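PDB 2RJO: twin-arginine translocation pathway signal protein from Burkholderia phytofirmans, which probably serves as a periplasmic sugar-binding protein that captures galactose or a related sugar between two lobes for uptake or sensing. Local coordinates for residues C10-L15 with P40-G45; N17-A22 with V249-F254; G45-G50 with D70-A75. One frame throughout, in Å; residues are numbered along the deposited sequence.

Contact 1. Residues C10-L15 with P40-G45. With GAL (beta-D-galactopyranose), chain B; SO4 (sulfate ion), chain D.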
loop_
_atom_site.group_PDB
_atom_site.type_symbol
_atom_site.label_atom_id
_atom_site.label_comp_id
_atom_site.label_asym_id
_atom_site.label_seq_id
_atom_site.Cartn_x
_atom_site.Cartn_y
_atom_site.Cartn_z
ATOM N N CYS A 10 -6.485 -13.527 -4.106
ATOM C CA CYS A 10 -5.844 -12.307 -3.639
ATOM C C CYS A 10 -5.600 -12.396 -2.134
ATOM O O CYS A 10 -6.538 -12.578 -1.348
ATOM C CB CYS A 10 -6.723 -11.102 -3.964
ATOM S SG CYS A 10 -5.958 -9.509 -3.624
ATOM N N SER A 11 -4.334 -12.286 -1.738
ATOM C CA SER A 11 -3.958 -12.363 -0.331
ATOM C C SER A 11 -3.507 -11.023 0.232
ATOM O O SER A 11 -2.660 -10.341 -0.347
ATOM C CB SER A 11 -2.833 -13.383 -0.129
ATOM O OG SER A 11 -2.377 -13.361 1.216
ATOM N N PHE A 12 -4.071 -10.659 1.379
ATOM C CA PHE A 12 -3.726 -9.407 2.038
ATOM C C PHE A 12 -3.968 -9.457 3.547
ATOM O O PHE A 12 -4.593 -10.386 4.065
ATOM C CB PHE A 12 -4.492 -8.253 1.390
ATOM C CG PHE A 12 -5.952 -8.502 1.256
ATOM C CD1 PHE A 12 -6.833 -8.121 2.264
ATOM C CD2 PHE A 12 -6.455 -9.142 0.126
ATOM C CE1 PHE A 12 -8.207 -8.372 2.150
ATOM C CE2 PHE A 12 -7.829 -9.400 0.000
ATOM C CZ PHE A 12 -8.703 -9.014 1.016
ATOM N N ARG A 13 -3.478 -8.447 4.251
ATOM C CA ARG A 13 -3.583 -8.419 5.703
ATOM C C ARG A 13 -4.982 -8.331 6.319
ATOM O O ARG A 13 -5.363 -9.225 7.071
ATOM C CB ARG A 13 -2.690 -7.305 6.262
ATOM C CG ARG A 13 -2.101 -7.625 7.631
ATOM C CD ARG A 13 -1.055 -6.624 8.067
ATOM N NE ARG A 13 0.178 -6.673 7.278
ATOM C CZ ARG A 13 0.455 -5.861 6.263
ATOM N NH1 ARG A 13 -0.417 -4.926 5.898
ATOM N NH2 ARG A 13 1.617 -5.966 5.623
ATOM N N SER A 14 -5.754 -7.288 6.014
ATOM C CA SER A 14 -7.078 -7.171 6.630
ATOM C C SER A 14 -8.159 -6.396 5.898
ATOM O O SER A 14 -7.873 -5.469 5.135
ATOM C CB SER A 14 -6.925 -6.565 8.023
ATOM O OG SER A 14 -5.981 -7.307 8.769
ATOM N N LEU A 15 -9.412 -6.775 6.157
ATOM C CA LEU A 15 -10.568 -6.104 5.552
ATOM C C LEU A 15 -10.974 -4.881 6.370
ATOM O O LEU A 15 -11.888 -4.147 5.987
ATOM C CB LEU A 15 -11.781 -7.045 5.476
ATOM C CG LEU A 15 -12.066 -7.908 4.240
ATOM C CD1 LEU A 15 -11.996 -7.037 2.989
ATOM C CD2 LEU A 15 -11.083 -9.055 4.152
ATOM N N PRO A 40 -10.717 -14.638 -2.065
ATOM C CA PRO A 40 -9.970 -13.658 -1.280
ATOM C C PRO A 40 -9.362 -14.340 -0.065
ATOM O O PRO A 40 -9.981 -15.216 0.522
ATOM C CB PRO A 40 -11.041 -12.635 -0.916
ATOM C CG PRO A 40 -12.244 -13.496 -0.701
ATOM C CD PRO A 40 -12.168 -14.517 -1.826
ATOM N N LEU A 41 -8.142 -13.962 0.296
ATOM C CA LEU A 41 -7.494 -14.552 1.458
ATOM C C LEU A 41 -7.026 -13.437 2.388
ATOM O O LEU A 41 -6.353 -12.504 1.951
ATOM C CB LEU A 41 -6.313 -15.429 1.023
ATOM C CG LEU A 41 -6.636 -16.633 0.114
ATOM C CD1 LEU A 41 -5.351 -17.384 -0.199
ATOM C CD2 LEU A 41 -7.633 -17.569 0.780
ATOM N N THR A 42 -7.411 -13.522 3.662
ATOM C CA THR A 42 -7.027 -12.515 4.649
ATOM C C THR A 42 -6.216 -13.183 5.760
ATOM O O THR A 42 -6.674 -14.146 6.371
ATOM C CB THR A 42 -8.270 -11.838 5.274
ATOM O OG1 THR A 42 -9.131 -11.367 4.232
ATOM C CG2 THR A 42 -7.852 -10.636 6.133
ATOM N N THR A 43 -5.017 -12.665 6.013
ATOM C CA THR A 43 -4.111 -13.212 7.029
ATOM C C THR A 43 -4.395 -12.693 8.432
ATOM O O THR A 43 -4.203 -13.405 9.420
ATOM C CB THR A 43 -2.645 -12.859 6.716
ATOM O OG1 THR A 43 -2.465 -11.443 6.842
ATOM C CG2 THR A 43 -2.275 -13.296 5.310
ATOM N N GLU A 44 -4.845 -11.443 8.501
ATOM C CA GLU A 44 -5.151 -10.759 9.755
ATOM C C GLU A 44 -3.891 -10.557 10.598
ATOM O O GLU A 44 -3.943 -10.461 11.820
ATOM C CB GLU A 44 -6.251 -11.498 10.541
ATOM C CG GLU A 44 -5.795 -12.475 11.607
ATOM C CD GLU A 44 -5.884 -13.918 11.151
ATOM O OE1 GLU A 44 -6.831 -14.234 10.384
ATOM O OE2 GLU A 44 -5.016 -14.725 11.564
ATOM N N GLY A 45 -2.751 -10.480 9.917
ATOM C CA GLY A 45 -1.492 -10.238 10.600
ATOM C C GLY A 45 -0.635 -11.454 10.867
ATOM O O GLY A 45 0.509 -11.331 11.317
HETATM C C1 GAL B . -1.178 -1.371 4.306
HETATM C C2 GAL B . -0.932 0.122 3.990
HETATM C C3 GAL B . -0.318 0.233 2.576
HETATM C C4 GAL B . 1.003 -0.555 2.550
HETATM C C5 GAL B . 0.660 -2.027 2.911
HETATM C C6 GAL B . 1.940 -2.836 2.904
HETATM O O1 GAL B . -1.733 -1.482 5.630
HETATM O O2 GAL B . -2.170 0.829 4.022
HETATM O O3 GAL B . -0.051 1.599 2.263
HETATM O O4 GAL B . 1.883 -0.014 3.535
HETATM O O5 GAL B . 0.076 -2.107 4.254
HETATM O O6 GAL B . 1.607 -4.172 3.227
HETATM S S SO4 D . -3.635 -3.451 7.787
HETATM O O1 SO4 D . -4.383 -4.735 7.794
HETATM O O2 SO4 D . -2.182 -3.697 7.648
HETATM O O3 SO4 D . -3.927 -2.694 9.030
HETATM O O4 SO4 D . -4.079 -2.660 6.621
#

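Contact 2. Residues N17-A22 with V249-F254. With GAL (beta-D-galactopyranose), chain B; SO4 (sulfate ion), chain D.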
loop_
_atom_site.group_PDB
_atom_site.type_symbol
_atom_site.label_atom_id
_atom_site.label_comp_id
_atom_site.label_asym_id
_atom_site.label_seq_id
_atom_site.Cartn_x
_atom_site.Cartn_y
_atom_site.Cartn_z
ATOM N N ASN A 17 -9.003 -2.280 7.047
ATOM C CA ASN A 17 -8.330 -1.107 6.476
ATOM C C ASN A 17 -8.965 -0.838 5.120
ATOM O O ASN A 17 -8.869 -1.670 4.217
ATOM C CB ASN A 17 -6.836 -1.407 6.283
ATOM C CG ASN A 17 -6.055 -0.220 5.704
ATOM O OD1 ASN A 17 -6.613 0.636 5.021
ATOM N ND2 ASN A 17 -4.754 -0.186 5.965
ATOM N N PRO A 18 -9.607 0.327 4.946
ATOM C CA PRO A 18 -10.241 0.634 3.656
ATOM C C PRO A 18 -9.313 0.464 2.451
ATOM O O PRO A 18 -9.765 0.245 1.322
ATOM C CB PRO A 18 -10.747 2.067 3.843
ATOM C CG PRO A 18 -9.866 2.630 4.932
ATOM C CD PRO A 18 -9.713 1.466 5.874
ATOM N N TYR A 19 -8.012 0.556 2.689
ATOM C CA TYR A 19 -7.049 0.369 1.612
ATOM C C TYR A 19 -7.290 -1.007 0.985
ATOM O O TYR A 19 -7.403 -1.134 -0.230
ATOM C CB TYR A 19 -5.614 0.443 2.152
ATOM C CG TYR A 19 -4.589 -0.027 1.152
ATOM C CD1 TYR A 19 -4.113 0.823 0.154
ATOM C CD2 TYR A 19 -4.137 -1.343 1.166
ATOM C CE1 TYR A 19 -3.204 0.366 -0.813
ATOM C CE2 TYR A 19 -3.238 -1.813 0.208
ATOM C CZ TYR A 19 -2.773 -0.959 -0.779
ATOM O OH TYR A 19 -1.885 -1.438 -1.719
ATOM N N TYR A 20 -7.369 -2.026 1.832
ATOM C CA TYR A 20 -7.581 -3.399 1.396
ATOM C C TYR A 20 -9.010 -3.687 0.969
ATOM O O TYR A 20 -9.255 -4.643 0.229
ATOM C CB TYR A 20 -7.156 -4.371 2.505
ATOM C CG TYR A 20 -5.657 -4.472 2.654
ATOM C CD1 TYR A 20 -5.035 -4.223 3.877
ATOM C CD2 TYR A 20 -4.851 -4.810 1.565
ATOM C CE1 TYR A 20 -3.639 -4.309 4.012
ATOM C CE2 TYR A 20 -3.459 -4.900 1.690
ATOM C CZ TYR A 20 -2.863 -4.647 2.917
ATOM O OH TYR A 20 -1.494 -4.731 3.048
ATOM N N THR A 21 -9.959 -2.884 1.445
ATOM C CA THR A 21 -11.340 -3.088 1.052
ATOM C C THR A 21 -11.407 -2.854 -0.454
ATOM O O THR A 21 -12.057 -3.604 -1.178
ATOM C CB THR A 21 -12.286 -2.104 1.754
ATOM O OG1 THR A 21 -12.242 -2.324 3.170
ATOM C CG2 THR A 21 -13.712 -2.314 1.264
ATOM N N ALA A 22 -10.717 -1.812 -0.912
ATOM C CA ALA A 22 -10.676 -1.465 -2.322
ATOM C C ALA A 22 -9.779 -2.440 -3.093
ATOM O O ALA A 22 -10.095 -2.847 -4.213
ATOM C CB ALA A 22 -10.163 -0.060 -2.479
ATOM N N VAL A 249 -1.664 10.159 -0.515
ATOM C CA VAL A 249 -1.155 9.735 -1.809
ATOM C C VAL A 249 -1.984 8.540 -2.259
ATOM O O VAL A 249 -2.120 7.556 -1.534
ATOM C CB VAL A 249 0.344 9.362 -1.733
ATOM C CG1 VAL A 249 0.865 9.012 -3.123
ATOM C CG2 VAL A 249 1.143 10.537 -1.157
ATOM N N ASP A 250 -2.558 8.638 -3.453
ATOM C CA ASP A 250 -3.399 7.573 -3.976
ATOM C C ASP A 250 -2.628 6.531 -4.785
ATOM O O ASP A 250 -2.087 6.838 -5.854
ATOM C CB ASP A 250 -4.516 8.185 -4.816
ATOM C CG ASP A 250 -5.657 7.223 -5.054
ATOM O OD1 ASP A 250 -5.633 6.108 -4.481
ATOM O OD2 ASP A 250 -6.582 7.583 -5.807
ATOM N N TRP A 251 -2.575 5.308 -4.249
ATOM C CA TRP A 251 -1.884 4.185 -4.884
ATOM C C TRP A 251 -2.882 3.465 -5.776
ATOM O O TRP A 251 -2.512 2.642 -6.605
ATOM C CB TRP A 251 -1.399 3.171 -3.842
ATOM C CG TRP A 251 -0.679 3.714 -2.630
ATOM C CD1 TRP A 251 -0.967 3.427 -1.324
ATOM C CD2 TRP A 251 0.507 4.524 -2.606
ATOM N NE1 TRP A 251 -0.035 3.996 -0.493
ATOM C CE2 TRP A 251 0.884 4.675 -1.251
ATOM C CE3 TRP A 251 1.294 5.131 -3.593
ATOM C CZ2 TRP A 251 2.012 5.410 -0.859
ATOM C CZ3 TRP A 251 2.419 5.864 -3.200
ATOM C CH2 TRP A 251 2.764 5.993 -1.846
ATOM N N ASP A 252 -4.155 3.772 -5.575
ATOM C CA ASP A 252 -5.223 3.149 -6.334
ATOM C C ASP A 252 -5.226 1.645 -6.050
ATOM O O ASP A 252 -4.881 0.827 -6.902
ATOM C CB ASP A 252 -5.034 3.397 -7.825
ATOM C CG ASP A 252 -6.325 3.292 -8.587
ATOM O OD1 ASP A 252 -7.277 2.673 -8.055
ATOM O OD2 ASP A 252 -6.384 3.816 -9.719
ATOM N N PRO A 253 -5.591 1.269 -4.816
ATOM C CA PRO A 253 -5.642 -0.135 -4.410
ATOM C C PRO A 253 -6.575 -0.934 -5.310
ATOM O O PRO A 253 -6.281 -2.074 -5.661
ATOM C CB PRO A 253 -6.108 -0.063 -2.953
ATOM C CG PRO A 253 -6.789 1.279 -2.856
ATOM C CD PRO A 253 -5.909 2.156 -3.686
ATOM N N PHE A 254 -7.694 -0.335 -5.696
ATOM C CA PHE A 254 -8.623 -1.013 -6.591
ATOM C C PHE A 254 -7.845 -1.504 -7.815
ATOM O O PHE A 254 -7.838 -2.684 -8.124
ATOM C CB PHE A 254 -9.711 -0.045 -7.042
ATOM C CG PHE A 254 -10.707 -0.650 -7.982
ATOM C CD1 PHE A 254 -11.866 -1.250 -7.497
ATOM C CD2 PHE A 254 -10.492 -0.619 -9.356
ATOM C CE1 PHE A 254 -12.804 -1.812 -8.370
ATOM C CE2 PHE A 254 -11.421 -1.180 -10.241
ATOM C CZ PHE A 254 -12.583 -1.778 -9.743
HETATM C C1 GAL B . -1.178 -1.371 4.306
HETATM C C2 GAL B . -0.932 0.122 3.990
HETATM C C3 GAL B . -0.318 0.233 2.576
HETATM C C4 GAL B . 1.003 -0.555 2.550
HETATM C C5 GAL B . 0.660 -2.027 2.911
HETATM C C6 GAL B . 1.940 -2.836 2.904
HETATM O O1 GAL B . -1.733 -1.482 5.630
HETATM O O2 GAL B . -2.170 0.829 4.022
HETATM O O3 GAL B . -0.051 1.599 2.263
HETATM O O4 GAL B . 1.883 -0.014 3.535
HETATM O O5 GAL B . 0.076 -2.107 4.254
HETATM O O6 GAL B . 1.607 -4.172 3.227
HETATM S S SO4 D . -3.635 -3.451 7.787
HETATM O O1 SO4 D . -4.383 -4.735 7.794
HETATM O O2 SO4 D . -2.182 -3.697 7.648
HETATM O O3 SO4 D . -3.927 -2.694 9.030
HETATM O O4 SO4 D . -4.079 -2.660 6.621
#

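Contact 3. Residues G45-G50 with D70-A75. With GAL (beta-D-galactopyranose), chain B.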
loop_
_atom_site.group_PDB
_atom_site.type_symbol
_atom_site.label_atom_id
_atom_site.label_comp_id
_atom_site.label_asym_id
_atom_site.label_seq_id
_atom_site.Cartn_x
_atom_site.Cartn_y
_atom_site.Cartn_z
ATOM N N GLY A 45 -2.751 -10.480 9.917
ATOM C CA GLY A 45 -1.492 -10.238 10.600
ATOM C C GLY A 45 -0.635 -11.454 10.867
ATOM O O GLY A 45 0.509 -11.331 11.317
ATOM N N SER A 46 -1.189 -12.631 10.595
ATOM C CA SER A 46 -0.479 -13.882 10.811
ATOM C C SER A 46 0.212 -14.366 9.547
ATOM O O SER A 46 -0.443 -14.869 8.645
ATOM C CB SER A 46 -1.458 -14.956 11.286
ATOM O OG SER A 46 -0.778 -16.162 11.573
ATOM N N SER A 47 1.531 -14.207 9.475
ATOM C CA SER A 47 2.279 -14.665 8.306
ATOM C C SER A 47 2.097 -16.173 8.169
ATOM O O SER A 47 2.091 -16.721 7.068
ATOM C CB SER A 47 3.767 -14.349 8.459
ATOM O OG SER A 47 4.012 -12.956 8.387
ATOM N N GLU A 48 1.950 -16.833 9.312
ATOM C CA GLU A 48 1.768 -18.281 9.374
ATOM C C GLU A 48 0.452 -18.692 8.708
ATOM O O GLU A 48 0.395 -19.673 7.963
ATOM C CB GLU A 48 1.786 -18.730 10.839
ATOM C CG GLU A 48 2.884 -18.067 11.722
ATOM C CD GLU A 48 2.548 -16.625 12.191
ATOM O OE1 GLU A 48 1.376 -16.354 12.549
ATOM O OE2 GLU A 48 3.459 -15.763 12.230
ATOM N N LYS A 49 -0.608 -17.937 8.968
ATOM C CA LYS A 49 -1.905 -18.230 8.361
ATOM C C LYS A 49 -1.882 -17.960 6.853
ATOM O O LYS A 49 -2.399 -18.753 6.065
ATOM C CB LYS A 49 -3.003 -17.379 8.998
ATOM C CG LYS A 49 -4.333 -17.572 8.313
ATOM C CD LYS A 49 -5.436 -16.742 8.919
ATOM C CE LYS A 49 -6.694 -16.879 8.084
ATOM N NZ LYS A 49 -7.817 -16.134 8.674
ATOM N N GLY A 50 -1.282 -16.838 6.463
ATOM C CA GLY A 50 -1.209 -16.483 5.057
ATOM C C GLY A 50 -0.551 -17.530 4.183
ATOM O O GLY A 50 -1.060 -17.869 3.115
ATOM N N ASP A 70 -0.040 -9.283 -1.299
ATOM C CA ASP A 70 0.617 -8.194 -0.581
ATOM C C ASP A 70 1.156 -8.930 0.659
ATOM O O ASP A 70 0.440 -9.095 1.643
ATOM C CB ASP A 70 -0.431 -7.149 -0.161
ATOM C CG ASP A 70 0.165 -5.964 0.601
ATOM O OD1 ASP A 70 1.210 -6.119 1.271
ATOM O OD2 ASP A 70 -0.429 -4.867 0.543
ATOM N N PRO A 71 2.416 -9.409 0.611
ATOM C CA PRO A 71 3.020 -10.129 1.739
ATOM C C PRO A 71 2.949 -9.385 3.068
ATOM O O PRO A 71 3.316 -8.214 3.149
ATOM C CB PRO A 71 4.461 -10.344 1.275
ATOM C CG PRO A 71 4.304 -10.508 -0.193
ATOM C CD PRO A 71 3.350 -9.375 -0.527
ATOM N N ASN A 72 2.472 -10.084 4.095
ATOM C CA ASN A 72 2.344 -9.535 5.448
ATOM C C ASN A 72 3.683 -8.935 5.889
ATOM O O ASN A 72 3.728 -7.862 6.486
ATOM C CB ASN A 72 1.913 -10.647 6.411
ATOM C CG ASN A 72 1.735 -10.159 7.827
ATOM O OD1 ASN A 72 0.987 -9.210 8.080
ATOM N ND2 ASN A 72 2.417 -10.816 8.772
ATOM N N ASP A 73 4.768 -9.635 5.579
ATOM C CA ASP A 73 6.117 -9.179 5.907
ATOM C C ASP A 73 6.978 -9.498 4.690
ATOM O O ASP A 73 6.621 -10.349 3.875
ATOM C CB ASP A 73 6.663 -9.907 7.150
ATOM C CG ASP A 73 6.853 -8.970 8.352
ATOM O OD1 ASP A 73 7.018 -7.743 8.131
ATOM O OD2 ASP A 73 6.856 -9.458 9.520
ATOM N N SER A 74 8.106 -8.819 4.562
ATOM C CA SER A 74 8.986 -9.047 3.423
ATOM C C SER A 74 9.558 -10.463 3.347
ATOM O O SER A 74 9.895 -10.938 2.265
ATOM C CB SER A 74 10.120 -8.023 3.440
ATOM O OG SER A 74 9.572 -6.717 3.539
ATOM N N ALA A 75 9.660 -11.138 4.486
ATOM C CA ALA A 75 10.191 -12.499 4.520
ATOM C C ALA A 75 9.223 -13.480 3.871
ATOM O O ALA A 75 9.649 -14.382 3.142
ATOM C CB ALA A 75 10.454 -12.923 5.958
HETATM C C1 GAL B . -1.178 -1.371 4.306
HETATM C C2 GAL B . -0.932 0.122 3.990
HETATM C C3 GAL B . -0.318 0.233 2.576
HETATM C C4 GAL B . 1.003 -0.555 2.550
HETATM C C5 GAL B . 0.660 -2.027 2.911
HETATM C C6 GAL B . 1.940 -2.836 2.904
HETATM O O1 GAL B . -1.733 -1.482 5.630
HETATM O O2 GAL B . -2.170 0.829 4.022
HETATM O O3 GAL B . -0.051 1.599 2.263
HETATM O O4 GAL B . 1.883 -0.014 3.535
HETATM O O5 GAL B . 0.076 -2.107 4.254
HETATM O O6 GAL B . 1.607 -4.172 3.227
#

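Contact 1. Residues C10-L15 with P40-G45
T43 carries OG1 between its backbone N and carbonyl carbon (chi1 67°), which brings the hydroxyl over the backbone of R13, with T43 OG1 3.4 Å from R13 CA, where it also accepts a hydrogen bond from G45 N in an ST turn. F12 adopts the same kind of rotamer (chi1 50°), and its ring lies with one face beneath the carbonyl oxygen of L41, toward the rim of the ring; L41 O approaches F12 CD2 to 3.8 Å. That oxygen has a second role, accepting a hydrogen bond from F12 N, 3.0 Å from L41 O. On one side of this bond L41 N donates to C10 O at 2.7 Å, and on the other T43 N donates to F12 O at 3.0 Å. These rungs join the parallel strands 7-12 and 38-42, whose short segments run within 17° of each other and are connected by helix 18-34, a beta-alpha-beta crossover as in the lobes of periplasmic binding proteins. T42 lays CG2 against R13 O and S14 CA, and its OG1 meets L15 CD2. Beyond the strands R13 O is gripped twice: E44 N approaches in the carbonyl plane, at 2.7 Å from R13 O, while S14 OG donates to it from above that plane. The E44 carboxylate turns to a salt bridge with K49. The side chain of R13 bends at its third torsion into the pocket. The edge of its guanidinium meets the galactose, R13 NH2 donating to GAL O6 at 3.0 Å, and R13 NH1 donates to O2 of a sulfate, probably from the crystallisation liquor, at 2.8 Å.

Contact 2. Residues N17-A22 with V249-F254
The ring of Y19 is held between protein and sugar: P253 CB lies over one face, 4.0 Å from the centroid of the Y19 ring in a CH-pi contact, and C3 of the galactose sits over the centre of the opposite face. P253 CB also rests against Y19 O. W251 adds a third neighbour, its side chain crossing that of Y19 at about a right angle, with W251 CD1 3.8 Å from Y19 CE1. With CG anti to the backbone N (chi1 168°), Y19 reaches from the start of helix 18-34 into this slot, and its hydroxyl is bonded to W95. One turn on, A22 CB presses against P253 CG at 3.6 Å, and A22 O receives a CA-H...O contact from F254 CA at 3.3 Å. Outside this shell, both helices are capped. N17 OD1 accepts a hydrogen bond from Y19 N at 2.7 Å from above its amide plane, leaving N17 ND2 to donate to sulfate O4 at 2.6 Å. D252 caps helix 253-268 through W255 N and is salt-bridged to R316, while D250 OD1 takes D252 N in an Asx turn. W251 lines the same pocket, and stacking of an aromatic ring on a pyranose face is familiar in periplasmic sugar-binding proteins.

Contact 3. Residues G45-G50 with D70-A75
N72 ND2 is shared by two acceptors of the 45-50 segment. The stronger bond goes to the hydroxyl of S47, with N72 ND2 2.7 Å from S47 OG, nearly straight at 170° and lying in the plane of the N72 amide. The other, to the carbonyl of G45, is weak and bent, N72 ND2 being 3.2 Å from G45 O. N72 reaches both because its CG stands anti to the backbone N (chi1 -179°), extending the amide across the gap toward the turn where helix 47-60 begins. S47 OG does more than accept: it is also bonded to the carboxylate of D76, in the first turn of helix 74-87, so the hydroxyl links the starts of two neighbouring helices. D73 contributes only the flank of its side chain, CB approaching S47 OG. The turn carrying S47 is itself ordered by S46, the N-cap residue of helix 47-60, whose OG accepts K49 N at 3.2 Å from S46 OG, and G50 N closes the first helical turn on S46 O. The 70-75 segment follows strand 65-69 at the ligand-binding end of the sheet, and its first residue belongs to the pocket: D70 OD1 accepts from galactose O6 at 2.8 Å, while D70 OD2 is bonded to the hydroxyl of Y20. The carbonyl end of the N72 amide, OD1, accepts R13 NE. Donor and acceptor ends are thus both committed, which would fix the flip of the amide and is consistent with N72 positioning, from the second shell, the R13 guanidinium that meets the sugar.

The three contacts gather near the galactose, around the ends of strands of one mixed sheet. Centres of contacts 1 and 3 are about 9 Å apart, those of 1 and 2 about 13 Å, and those of 2 and 3 about 18 Å. Contacts 1 and 3 follow in series and share G45, passing from strand 38-42 into helix 47-60. Contact 2 joins helix 18-34, the connection inside the crossover of contact 1, to a segment more than 220 residues later; its loop encloses contact 3. Strand 248-250 belongs to the same mixed sheet as strands 7-12, 38-42 and 65-69, so residues distant in sequence converge on one sugar.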